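Side-chain contacts in NikO protein (Streptomyces tendae, PDB 4FQD), which is an enolpyruvyl transferase essential in nikkomycin biosynthesis and belongs to the MurA subfamily of the EPSP synthase family: residues R104-G107 with S108-L112; M177-T181 with R182-L186; L265-V268 with V269-C273. The protein carries 4 engineered substitutions. All coordinates share one frame; numbering follows the deposited sequence.

Contact 1. Residues R104-G107 with S108-L112; sequences RIHG and SLYLL. With SO4 (sulfate ion), chain C.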
loop_
_atom_site.group_PDB
_atom_site.type_symbol
_atom_site.label_atom_id
_atom_site.label_comp_id
_atom_site.label_asym_id
_atom_site.label_seq_id
_atom_site.Cartn_x
_atom_site.Cartn_y
_atom_site.Cartn_z
ATOM N N ARG A 104 22.912 -25.506 6.911
ATOM C CA ARG A 104 22.479 -25.024 8.219
ATOM C C ARG A 104 22.021 -23.570 8.166
ATOM O O ARG A 104 21.147 -23.158 8.930
ATOM C CB ARG A 104 23.598 -25.179 9.252
ATOM C CG ARG A 104 23.868 -26.614 9.670
ATOM C CD ARG A 104 25.100 -26.715 10.556
ATOM N NE ARG A 104 24.886 -26.109 11.866
ATOM C CZ ARG A 104 24.494 -26.782 12.944
ATOM N NH1 ARG A 104 24.277 -28.087 12.869
ATOM N NH2 ARG A 104 24.323 -26.152 14.097
ATOM N N ILE A 105 22.614 -22.796 7.262
ATOM C CA ILE A 105 22.280 -21.382 7.134
ATOM C C ILE A 105 21.947 -20.991 5.697
ATOM O O ILE A 105 22.269 -21.709 4.751
ATOM C CB ILE A 105 23.419 -20.478 7.642
ATOM C CG1 ILE A 105 24.715 -20.784 6.890
ATOM C CG2 ILE A 105 23.614 -20.654 9.140
ATOM C CD1 ILE A 105 25.861 -19.873 7.261
ATOM N N HIS A 106 21.300 -19.840 5.549
ATOM C CA HIS A 106 20.931 -19.319 4.241
ATOM C C HIS A 106 22.075 -18.509 3.638
ATOM O O HIS A 106 22.198 -18.397 2.419
ATOM C CB HIS A 106 19.675 -18.452 4.360
ATOM C CG HIS A 106 19.280 -17.776 3.084
ATOM N ND1 HIS A 106 19.593 -16.462 2.812
ATOM C CD2 HIS A 106 18.593 -18.230 2.010
ATOM C CE1 HIS A 106 19.119 -16.136 1.622
ATOM N NE2 HIS A 106 18.506 -17.192 1.115
ATOM N N GLY A 107 22.916 -17.954 4.505
ATOM C CA GLY A 107 24.002 -17.092 4.076
ATOM C C GLY A 107 25.100 -17.791 3.295
ATOM O O GLY A 107 25.929 -17.140 2.660
ATOM N N SER A 108 25.106 -19.119 3.339
ATOM C CA SER A 108 26.113 -19.903 2.631
ATOM C C SER A 108 25.919 -19.821 1.120
ATOM O O SER A 108 26.838 -20.103 0.351
ATOM C CB SER A 108 26.074 -21.361 3.089
ATOM O OG SER A 108 24.819 -21.952 2.801
ATOM N N LEU A 109 24.719 -19.430 0.703
ATOM C CA LEU A 109 24.388 -19.308 -0.713
ATOM C C LEU A 109 25.242 -18.259 -1.416
ATOM O O LEU A 109 25.515 -18.367 -2.611
ATOM C CB LEU A 109 22.906 -18.968 -0.887
ATOM C CG LEU A 109 21.905 -20.091 -0.615
ATOM C CD1 LEU A 109 20.482 -19.567 -0.680
ATOM C CD2 LEU A 109 22.103 -21.216 -1.612
ATOM N N TYR A 110 25.663 -17.244 -0.671
ATOM C CA TYR A 110 26.437 -16.151 -1.248
ATOM C C TYR A 110 27.938 -16.427 -1.206
ATOM O O TYR A 110 28.752 -15.531 -1.432
ATOM C CB TYR A 110 26.096 -14.830 -0.555
ATOM C CG TYR A 110 24.622 -14.496 -0.625
ATOM C CD1 TYR A 110 24.037 -14.107 -1.822
ATOM C CD2 TYR A 110 23.815 -14.580 0.502
ATOM C CE1 TYR A 110 22.692 -13.807 -1.897
ATOM C CE2 TYR A 110 22.466 -14.280 0.438
ATOM C CZ TYR A 110 21.911 -13.895 -0.764
ATOM O OH TYR A 110 20.570 -13.596 -0.837
ATOM N N LEU A 111 28.292 -17.674 -0.917
ATOM C CA LEU A 111 29.679 -18.116 -0.980
ATOM C C LEU A 111 29.961 -18.692 -2.361
ATOM O O LEU A 111 31.116 -18.884 -2.740
ATOM C CB LEU A 111 29.958 -19.170 0.092
ATOM C CG LEU A 111 29.887 -18.700 1.545
ATOM C CD1 LEU A 111 30.045 -19.875 2.498
ATOM C CD2 LEU A 111 30.947 -17.647 1.812
ATOM N N LEU A 112 28.892 -18.964 -3.102
ATOM C CA LEU A 112 28.988 -19.517 -4.454
ATOM C C LEU A 112 29.861 -18.718 -5.436
ATOM O O LEU A 112 30.623 -19.317 -6.198
ATOM C CB LEU A 112 27.595 -19.759 -5.046
ATOM C CG LEU A 112 26.754 -20.843 -4.371
ATOM C CD1 LEU A 112 25.406 -20.985 -5.061
ATOM C CD2 LEU A 112 27.500 -22.166 -4.363
HETATM S S SO4 C . 18.118 -12.191 0.969
HETATM O O1 SO4 C . 19.065 -11.497 0.101
HETATM O O2 SO4 C . 18.849 -13.046 1.902
HETATM O O3 SO4 C . 17.340 -11.208 1.716
HETATM O O4 SO4 C . 17.220 -13.008 0.158
#

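Contact 2. Residues M177-T181 with R182-L186; sequences MLDYT and RNKAL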
loop_
_atom_site.group_PDB
_atom_site.type_symbol
_atom_site.label_atom_id
_atom_site.label_comp_id
_atom_site.label_asym_id
_atom_site.label_seq_id
_atom_site.Cartn_x
_atom_site.Cartn_y
_atom_site.Cartn_z
ATOM N N MET A 177 18.602 -5.019 -12.728
ATOM C CA MET A 177 18.171 -5.799 -11.567
ATOM C C MET A 177 16.656 -5.916 -11.438
ATOM O O MET A 177 16.159 -6.713 -10.642
ATOM C CB MET A 177 18.772 -5.230 -10.281
ATOM C CG MET A 177 20.269 -5.424 -10.189
ATOM S SD MET A 177 20.674 -7.177 -10.276
ATOM C CE MET A 177 22.073 -7.142 -11.377
ATOM N N LEU A 178 15.925 -5.128 -12.219
ATOM C CA LEU A 178 14.468 -5.213 -12.227
ATOM C C LEU A 178 14.003 -6.519 -12.865
ATOM O O LEU A 178 12.833 -6.891 -12.769
ATOM C CB LEU A 178 13.858 -4.013 -12.950
ATOM C CG LEU A 178 14.134 -2.650 -12.312
ATOM C CD1 LEU A 178 13.351 -1.552 -13.014
ATOM C CD2 LEU A 178 13.812 -2.681 -10.827
ATOM N N ASP A 179 14.934 -7.211 -13.513
ATOM C CA ASP A 179 14.683 -8.537 -14.061
ATOM C C ASP A 179 14.396 -9.537 -12.945
ATOM O O ASP A 179 13.819 -10.598 -13.180
ATOM C CB ASP A 179 15.892 -9.007 -14.869
ATOM C CG ASP A 179 15.984 -8.340 -16.228
ATOM O OD1 ASP A 179 15.285 -7.328 -16.452
ATOM O OD2 ASP A 179 16.762 -8.830 -17.072
ATOM N N TYR A 180 14.799 -9.186 -11.728
ATOM C CA TYR A 180 14.641 -10.074 -10.585
ATOM C C TYR A 180 13.690 -9.498 -9.540
ATOM O O TYR A 180 13.836 -9.754 -8.346
ATOM C CB TYR A 180 16.007 -10.380 -9.971
ATOM C CG TYR A 180 16.992 -10.931 -10.975
ATOM C CD1 TYR A 180 17.016 -12.285 -11.281
ATOM C CD2 TYR A 180 17.889 -10.095 -11.629
ATOM C CE1 TYR A 180 17.911 -12.794 -12.202
ATOM C CE2 TYR A 180 18.786 -10.595 -12.552
ATOM C CZ TYR A 180 18.792 -11.944 -12.835
ATOM O OH TYR A 180 19.686 -12.444 -13.753
ATOM N N THR A 181 12.716 -8.722 -10.003
ATOM C CA THR A 181 11.675 -8.185 -9.134
ATOM C C THR A 181 10.307 -8.654 -9.618
ATOM O O THR A 181 10.106 -8.855 -10.815
ATOM C CB THR A 181 11.692 -6.643 -9.111
ATOM O OG1 THR A 181 11.354 -6.138 -10.409
ATOM C CG2 THR A 181 13.065 -6.128 -8.715
ATOM N N ARG A 182 9.372 -8.833 -8.691
ATOM C CA ARG A 182 8.017 -9.235 -9.058
ATOM C C ARG A 182 7.293 -8.090 -9.759
ATOM O O ARG A 182 6.689 -8.278 -10.814
ATOM C CB ARG A 182 7.220 -9.682 -7.830
ATOM C CG ARG A 182 5.777 -10.050 -8.150
ATOM C CD ARG A 182 4.952 -10.309 -6.896
ATOM N NE ARG A 182 5.361 -11.523 -6.195
ATOM C CZ ARG A 182 6.000 -11.534 -5.029
ATOM N NH1 ARG A 182 6.301 -10.392 -4.426
ATOM N NH2 ARG A 182 6.331 -12.687 -4.465
ATOM N N ASN A 183 7.360 -6.904 -9.163
ATOM C CA ASN A 183 6.757 -5.713 -9.749
ATOM C C ASN A 183 7.825 -4.695 -10.137
ATOM O O ASN A 183 8.553 -4.192 -9.281
ATOM C CB ASN A 183 5.753 -5.086 -8.779
ATOM C CG ASN A 183 4.878 -4.039 -9.443
ATOM O OD1 ASN A 183 5.272 -2.881 -9.583
ATOM N ND2 ASN A 183 3.681 -4.444 -9.852
ATOM N N LYS A 184 7.911 -4.402 -11.431
ATOM C CA LYS A 184 8.950 -3.522 -11.960
ATOM C C LYS A 184 8.775 -2.079 -11.496
ATOM O O LYS A 184 9.752 -1.397 -11.190
ATOM C CB LYS A 184 8.953 -3.566 -13.489
ATOM C CG LYS A 184 8.883 -4.965 -14.080
ATOM C CD LYS A 184 10.257 -5.558 -14.327
ATOM C CE LYS A 184 10.134 -6.924 -14.984
ATOM N NZ LYS A 184 11.454 -7.513 -15.344
ATOM N N ALA A 185 7.530 -1.619 -11.457
ATOM C CA ALA A 185 7.232 -0.246 -11.067
ATOM C C ALA A 185 7.496 -0.024 -9.583
ATOM O O ALA A 185 8.035 1.009 -9.182
ATOM C CB ALA A 185 5.792 0.105 -11.408
ATOM N N LEU A 186 7.115 -1.004 -8.771
ATOM C CA LEU A 186 7.310 -0.921 -7.331
ATOM C C LEU A 186 8.756 -1.247 -6.973
ATOM O O LEU A 186 9.228 -0.903 -5.887
ATOM C CB LEU A 186 6.360 -1.882 -6.613
ATOM C CG LEU A 186 6.095 -1.609 -5.132
ATOM C CD1 LEU A 186 5.282 -0.334 -4.965
ATOM C CD2 LEU A 186 5.388 -2.789 -4.480
#

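Contact 3. Residues L265-V268 with V269-C273; sequences LIEV and VTWIC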
loop_
_atom_site.group_PDB
_atom_site.type_symbol
_atom_site.label_atom_id
_atom_site.label_comp_id
_atom_site.label_asym_id
_atom_site.label_seq_id
_atom_site.Cartn_x
_atom_site.Cartn_y
_atom_site.Cartn_z
ATOM N N LEU A 265 19.087 -3.994 11.989
ATOM C CA LEU A 265 17.948 -3.142 11.673
ATOM C C LEU A 265 16.653 -3.633 12.313
ATOM O O LEU A 265 15.902 -2.850 12.893
ATOM C CB LEU A 265 17.771 -3.034 10.156
ATOM C CG LEU A 265 18.999 -2.591 9.360
ATOM C CD1 LEU A 265 18.662 -2.429 7.887
ATOM C CD2 LEU A 265 19.563 -1.303 9.922
ATOM N N ILE A 266 16.398 -4.932 12.209
ATOM C CA ILE A 266 15.162 -5.502 12.731
ATOM C C ILE A 266 15.194 -5.604 14.255
ATOM O O ILE A 266 14.154 -5.542 14.911
ATOM C CB ILE A 266 14.861 -6.878 12.106
ATOM C CG1 ILE A 266 15.021 -6.811 10.586
ATOM C CG2 ILE A 266 13.456 -7.336 12.464
ATOM C CD1 ILE A 266 14.144 -5.764 9.925
ATOM N N GLU A 267 16.390 -5.749 14.820
ATOM C CA GLU A 267 16.528 -5.770 16.271
ATOM C C GLU A 267 16.153 -4.409 16.847
ATOM O O GLU A 267 15.523 -4.326 17.902
ATOM C CB GLU A 267 17.948 -6.148 16.694
ATOM C CG GLU A 267 18.111 -6.273 18.203
ATOM C CD GLU A 267 19.546 -6.503 18.633
ATOM O OE1 GLU A 267 20.427 -6.599 17.752
ATOM O OE2 GLU A 267 19.792 -6.585 19.856
ATOM N N VAL A 268 16.542 -3.347 16.146
ATOM C CA VAL A 268 16.187 -1.992 16.549
ATOM C C VAL A 268 14.671 -1.826 16.542
ATOM O O VAL A 268 14.091 -1.314 17.500
ATOM C CB VAL A 268 16.823 -0.934 15.625
ATOM C CG1 VAL A 268 16.292 0.453 15.955
ATOM C CG2 VAL A 268 18.338 -0.970 15.742
ATOM N N VAL A 269 14.040 -2.270 15.459
ATOM C CA VAL A 269 12.587 -2.248 15.343
ATOM C C VAL A 269 11.948 -3.026 16.487
ATOM O O VAL A 269 10.981 -2.569 17.101
ATOM C CB VAL A 269 12.123 -2.857 14.002
ATOM C CG1 VAL A 269 10.604 -2.962 13.954
ATOM C CG2 VAL A 269 12.644 -2.035 12.835
ATOM N N THR A 270 12.510 -4.195 16.777
ATOM C CA THR A 270 11.998 -5.071 17.826
ATOM C C THR A 270 12.014 -4.395 19.195
ATOM O O THR A 270 11.052 -4.496 19.955
ATOM C CB THR A 270 12.804 -6.383 17.901
ATOM O OG1 THR A 270 12.792 -7.027 16.621
ATOM C CG2 THR A 270 12.209 -7.320 18.940
ATOM N N TRP A 271 13.106 -3.703 19.501
ATOM C CA TRP A 271 13.243 -3.045 20.795
ATOM C C TRP A 271 12.385 -1.788 20.910
ATOM O O TRP A 271 11.895 -1.461 21.991
ATOM C CB TRP A 271 14.710 -2.725 21.094
ATOM C CG TRP A 271 15.525 -3.935 21.420
ATOM C CD1 TRP A 271 16.609 -4.403 20.737
ATOM C CD2 TRP A 271 15.315 -4.842 22.509
ATOM N NE1 TRP A 271 17.091 -5.542 21.337
ATOM C CE2 TRP A 271 16.312 -5.832 22.427
ATOM C CE3 TRP A 271 14.381 -4.911 23.548
ATOM C CZ2 TRP A 271 16.404 -6.877 23.341
ATOM C CZ3 TRP A 271 14.473 -5.948 24.455
ATOM C CH2 TRP A 271 15.477 -6.918 24.347
ATOM N N ILE A 272 12.212 -1.084 19.797
ATOM C CA ILE A 272 11.334 0.079 19.764
ATOM C C ILE A 272 9.898 -0.363 20.033
ATOM O O ILE A 272 9.172 0.276 20.796
ATOM C CB ILE A 272 11.414 0.815 18.414
ATOM C CG1 ILE A 272 12.791 1.462 18.244
ATOM C CG2 ILE A 272 10.326 1.872 18.310
ATOM C CD1 ILE A 272 12.992 2.131 16.900
ATOM N N CYS A 273 9.504 -1.470 19.411
ATOM C CA CYS A 273 8.184 -2.049 19.629
ATOM C C CYS A 273 8.010 -2.462 21.087
ATOM O O CYS A 273 6.948 -2.262 21.676
ATOM C CB CYS A 273 7.974 -3.257 18.713
ATOM S SG CYS A 273 6.412 -4.131 18.971
#

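Contact 1. Residues R104-G107 with S108-L112
With chi1 at 175°, the imidazole of His-106 lies trans to its own amide nitrogen and reaches forward to Leu-109 and Tyr-110, whose CG atoms both stand trans to their carbonyl carbons and rise to meet it. The closest side-chain approach is His-106 CD2 to Leu-109 CD1, 3.5 Å. Elsewhere on the ring, His-106 CE1 lies 3.8 Å from Tyr-110 OH. The ring planes meet at 79° in an oblique pair, neither a stack nor edge-to-face. Both lead to a sulfate ion, probably from the crystallisation liquor, that Ser-193 and Lys-197 also bind: its O2 sits near the imidazole plane, 3.1 Å from His-106 CE1, and Tyr-110 OH is 2.7 Å from sulfate O1, a weak hydrogen bond, its proton having another acceptor within reach.

The backbone itself turns tightly. Leu-109 N donates to His-106 O (3.2 Å, 164° at the hydrogen), and a weaker bond joins Tyr-110 N to Gly-107 O. Ser-108 OG lies 3.2 Å from Ile-105 O, but Val-102 O competes for its one proton. The i to i+3 backbone bonds mark a 3-10 turn leading into helix 112-118, with His-106 and Tyr-110 beside an anion site.

Contact 2. Residues M177-T181 with R182-L186
Lys-184 folds back over the turn at Leu-178, and a bend at chi2 (-91°) carries its otherwise extended chain to the carbonyl there. This is the compact part of the contact. Lys-184 NZ donates to Leu-178 O at 3.0 Å, from well above the carbonyl plane, while Thr-181 OG1 donates to the same oxygen at 2.9 Å from the opposite face. The lysine methylenes lie close as well, with Lys-184 CD 3.3 Å from Leu-178 O and 4.2 Å from Leu-178 CB. With an alanine in place of Thr-181 the hydroxyl is gone, and Leu-178 O would probably keep only the lysine as side-chain donor within 177-186, leaving the turn less firmly pinned.

The solvent side is looser. Asp-179 OD1 stands 4.0 Å from Lys-184 NZ, a long salt bridge, and its OD2 pairs instead with Arg-150. The chain of exposed Arg-182 leads away from 177-181. At the subunit interface, by contrast, Asn-183 ND2 and Lys-184 N bond to Asp-385 of the second subunit, while Asn-183 OD1 accepts from Leu-186 N (2.8 Å, 154°) in the carbonyl plane, an Asx motif. A carbonyl gripped from both faces, one donor being cationic, is likely to be polarised, and the lysine charge is probably offset partly by that dipole and partly by the long salt bridge to Asp-179.

Contact 3. Residues L265-V268 with V269-C273
Glu-267 and Trp-271, one helical turn apart, make the polar side-chain pair of this contact. With CG trans to the backbone N (chi1 -176°), the extended glutamate runs alongside the indole and its carboxylate carbon meets the ring edge in plane. Trp-271 NE1 donates to Glu-267 OE2 at 3.3 Å, 159° at the hydrogen, through the anti lone pair of that oxygen; the carboxylate and indole planes are 49° apart. The other oxygen, OE1, is bound by Ser-31 N, so both ends of this buried carboxylate have a donor.

A second polar group is the threonine hydroxyl. Ile-266 O accepts Thr-270 OG1 at 2.6 Å and Thr-270 N at 2.8 Å, from opposite faces of its carbonyl plane, and Tyr-438 OH also hydrogen-bonds to OG1.

Apolar contact is carried by Val-268 and Ile-272, which point the same way, CG1 of Val-268 resting 3.8 Å from CD1 of Ile-272. Routine backbone bonds run from Val-269 N to Leu-265 O and from Ile-272 N to Val-268 O. The i to i+4 pattern is that of a regular alpha-helix, here a buried one among helices 344-351, 409-419 and 441-447, part of the beta/alpha inverse barrel of this EPSP synthase family enzyme.

Contacts 1 and 3 are buried and lie on opposite sides of the chain's centre, their own centres 25 Å apart, whereas contact 2 is a surface contact about 20 Å from the chain's centre. None touches another. Contact 2 alone meets the second subunit, and it alone carries a salt bridge within its segments. Helix 192-204 links the first two indirectly: Tyr-192 packs on Met-177 and Thr-181, and the same helix also supplies sulfate ligands near contact 1. Contact 1 is a 3-10 turn; contact 2 has one only at 177-179 and is joined across by side-chain bonds; contact 3 is regular helix, and its buried polar side chains have partners within the helix and from Ser-31 and Tyr-438.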